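Local structure of PfEMP1 variant 1 of strain MC (Plasmodium falciparum, 5LGD) at residues A9-M13 with L86-L90. The protein probably binds a host cell-surface receptor as part of the PfEMP1 family, this chain being a DBL-domain piece of the much longer parasite protein. Sequence-based numbering, arbitrary orientation.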
ATOM      1  N   ALA B   9     -11.409  22.591 -10.105  1.00 39.60           N
ATOM      2  CA  ALA B   9     -10.965  23.909 -10.597  1.00 39.75           C
ATOM      3  C   ALA B   9     -11.988  24.998 -10.282  1.00 43.74           C
ATOM      4  O   ALA B   9     -11.613  26.073  -9.798  1.00 43.69           O
ATOM      5  CB  ALA B   9     -10.727  23.855 -12.098  1.00 41.86           C
ATOM      6  N   PHE B  10     -13.289  24.715 -10.562  1.00 37.93           N
ATOM      7  CA  PHE B  10     -14.361  25.666 -10.321  1.00 36.99           C
ATOM      8  C   PHE B  10     -14.507  26.008  -8.850  1.00 37.80           C
ATOM      9  O   PHE B  10     -14.606  27.189  -8.500  1.00 36.03           O
ATOM     10  CB  PHE B  10     -15.692  25.170 -10.910  1.00 39.79           C
ATOM     11  CG  PHE B  10     -16.813  26.150 -10.688  1.00 41.95           C
ATOM     12  CD1 PHE B  10     -17.001  27.218 -11.550  1.00 46.51           C
ATOM     13  CD2 PHE B  10     -17.671  26.016  -9.600  1.00 44.41           C
ATOM     14  CE1 PHE B  10     -18.007  28.154 -11.313  1.00 48.48           C
ATOM     15  CE2 PHE B  10     -18.705  26.928  -9.390  1.00 47.72           C
ATOM     16  CZ  PHE B  10     -18.840  28.010 -10.223  1.00 46.94           C
ATOM     17  N   PHE B  11     -14.546  24.964  -8.001  1.00 32.26           N
ATOM     18  CA  PHE B  11     -14.673  25.059  -6.546  1.00 30.24           C
ATOM     19  C   PHE B  11     -13.706  26.108  -5.933  1.00 35.59           C
ATOM     20  O   PHE B  11     -14.137  26.994  -5.191  1.00 35.79           O
ATOM     21  CB  PHE B  11     -14.471  23.658  -5.900  1.00 29.34           C
ATOM     22  CG  PHE B  11     -14.614  23.617  -4.397  1.00 28.78           C
ATOM     23  CD1 PHE B  11     -13.562  24.002  -3.567  1.00 29.01           C
ATOM     24  CD2 PHE B  11     -15.818  23.243  -3.809  1.00 30.18           C
ATOM     25  CE1 PHE B  11     -13.711  23.999  -2.176  1.00 29.42           C
ATOM     26  CE2 PHE B  11     -15.954  23.196  -2.414  1.00 31.88           C
ATOM     27  CZ  PHE B  11     -14.918  23.609  -1.612  1.00 30.20           C
ATOM     28  N   TRP B  12     -12.415  26.005  -6.255  1.00 32.42           N
ATOM     29  CA  TRP B  12     -11.397  26.884  -5.697  1.00 31.14           C
ATOM     30  C   TRP B  12     -11.424  28.269  -6.269  1.00 34.14           C
ATOM     31  O   TRP B  12     -11.273  29.229  -5.516  1.00 32.38           O
ATOM     32  CB  TRP B  12     -10.020  26.232  -5.805  1.00 29.72           C
ATOM     33  CG  TRP B  12      -9.972  25.055  -4.890  1.00 28.94           C
ATOM     34  CD1 TRP B  12      -9.990  23.735  -5.241  1.00 31.24           C
ATOM     35  CD2 TRP B  12     -10.094  25.095  -3.464  1.00 28.14           C
ATOM     36  NE1 TRP B  12     -10.024  22.951  -4.115  1.00 29.65           N
ATOM     37  CE2 TRP B  12     -10.066  23.762  -3.006  1.00 30.46           C
ATOM     38  CE3 TRP B  12     -10.128  26.135  -2.521  1.00 29.61           C
ATOM     39  CZ2 TRP B  12     -10.108  23.440  -1.657  1.00 29.18           C
ATOM     40  CZ3 TRP B  12     -10.186  25.810  -1.187  1.00 30.81           C
ATOM     41  CH2 TRP B  12     -10.172  24.477  -0.766  1.00 31.08           C
ATOM     42  N   MET B  13     -11.737  28.385  -7.552  1.00 34.14           N
ATOM     43  CA  MET B  13     -11.913  29.665  -8.234  1.00 35.96           C
ATOM     44  C   MET B  13     -13.061  30.466  -7.588  1.00 38.87           C
ATOM     45  O   MET B  13     -12.924  31.669  -7.399  1.00 39.09           O
ATOM     46  CB  MET B  13     -12.243  29.414  -9.715  1.00 40.33           C
ATOM     47  CG  MET B  13     -12.134  30.658 -10.569  1.00 47.03           C
ATOM     48  SD  MET B  13     -13.414  30.736 -11.835  1.00 56.49           S
ATOM     49  CE  MET B  13     -14.926  30.681 -10.816  1.00 54.23           C
ATOM     50  N   LEU B  86     -15.696  18.436   3.671  1.00 35.56           N
ATOM     51  CA  LEU B  86     -15.851  19.850   3.329  1.00 37.19           C
ATOM     52  C   LEU B  86     -15.279  20.765   4.426  1.00 39.28           C
ATOM     53  O   LEU B  86     -14.597  21.743   4.124  1.00 38.13           O
ATOM     54  CB  LEU B  86     -17.364  20.152   3.197  1.00 39.78           C
ATOM     55  CG  LEU B  86     -17.908  20.693   1.861  1.00 44.83           C
ATOM     56  CD1 LEU B  86     -19.218  21.359   2.070  1.00 46.96           C
ATOM     57  CD2 LEU B  86     -16.960  21.697   1.207  1.00 40.81           C
ATOM     58  N   GLN B  87     -15.617  20.461   5.692  1.00 35.60           N
ATOM     59  CA  GLN B  87     -15.186  21.205   6.851  1.00 36.65           C
ATOM     60  C   GLN B  87     -13.684  21.189   6.998  1.00 39.46           C
ATOM     61  O   GLN B  87     -13.120  22.250   7.190  1.00 38.72           O
ATOM     62  CB  GLN B  87     -15.878  20.701   8.109  1.00 40.21           C
ATOM     63  CG  GLN B  87     -15.625  21.533   9.348  1.00 56.20           C
ATOM     64  CD  GLN B  87     -16.751  21.334  10.311  1.00 73.41           C
ATOM     65  OE1 GLN B  87     -17.542  22.243  10.554  1.00 69.58           O
ATOM     66  NE2 GLN B  87     -16.897  20.114  10.808  1.00 65.64           N
ATOM     67  N   THR B  88     -13.031  20.013   6.857  1.00 36.12           N
ATOM     68  CA  THR B  88     -11.566  19.887   6.920  1.00 34.54           C
ATOM     69  C   THR B  88     -10.932  20.779   5.842  1.00 36.46           C
ATOM     70  O   THR B  88     -10.015  21.539   6.117  1.00 33.96           O
ATOM     71  CB  THR B  88     -11.156  18.401   6.720  1.00 38.20           C
ATOM     72  OG1 THR B  88     -11.752  17.613   7.740  1.00 38.12           O
ATOM     73  CG2 THR B  88      -9.627  18.180   6.730  1.00 35.60           C
ATOM     74  N   LEU B  89     -11.446  20.680   4.617  1.00 34.39           N
ATOM     75  CA  LEU B  89     -10.954  21.381   3.427  1.00 33.76           C
ATOM     76  C   LEU B  89     -10.971  22.916   3.536  1.00 35.67           C
ATOM     77  O   LEU B  89     -10.097  23.617   2.989  1.00 32.95           O
ATOM     78  CB  LEU B  89     -11.848  20.893   2.283  1.00 33.86           C
ATOM     79  CG  LEU B  89     -11.348  20.883   0.847  1.00 37.81           C
ATOM     80  CD1 LEU B  89      -9.950  20.174   0.670  1.00 34.16           C
ATOM     81  CD2 LEU B  89     -12.423  20.240  -0.037  1.00 40.21           C
ATOM     82  N   LEU B  90     -11.952  23.428   4.279  1.00 32.63           N
ATOM     83  CA  LEU B  90     -12.188  24.861   4.413  1.00 31.84           C
ATOM     84  C   LEU B  90     -11.755  25.453   5.738  1.00 37.28           C
ATOM     85  O   LEU B  90     -11.896  26.656   5.907  1.00 38.08           O
ATOM     86  CB  LEU B  90     -13.664  25.174   4.101  1.00 32.22           C
ATOM     87  CG  LEU B  90     -14.067  24.841   2.667  1.00 34.72           C
ATOM     88  CD1 LEU B  90     -15.560  24.909   2.474  1.00 36.31           C
ATOM     89  CD2 LEU B  90     -13.344  25.750   1.659  1.00 35.12           C
TER
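The outer edges of Phe-11 and Trp-12 on helix 7-29 meet Leu-86, Leu-89 and Leu-90 on helix 82-90. The helix segments themselves stay far apart, their axes coming no nearer than 13.8 Å at a crossing angle of -54°, so large side chains span the distance. Packing is closest at Trp-12: the benzo edge of its indole rests against Leu-89, with CZ2 3.8 Å from Leu-89 CG and CH2 3.9 Å from the carbonyl O of Leu-89, which lies at the ring edge, in its plane. Phe-11 leaves its helix with CG anti to the backbone N (chi1 -178°), which carries the outer edge of its ring to Leu-86 CD2, 4.0 Å from CZ. Leu-90 reaches both rings through CD2, more loosely, at 4.2 Å from Trp-12 CH2. Phe-11 CD1 sits over the centre of the indole face, 3.5 Å above its plane. No hydrogen bond crosses the contact, which buries just 196 Å², yet all five touching residues are buried. The chain of another protein adds an aromatic side chain edge-to-face on Phe-11 and packs on Trp-12 and Leu-89. Within this DBL-domain piece, helix 92-103 packs on Trp-12 and Leu-90 through Leu-95, while from helix 45-70 Phe-70 packs on Leu-86 and Leu-89, and Trp-63 on Leu-90.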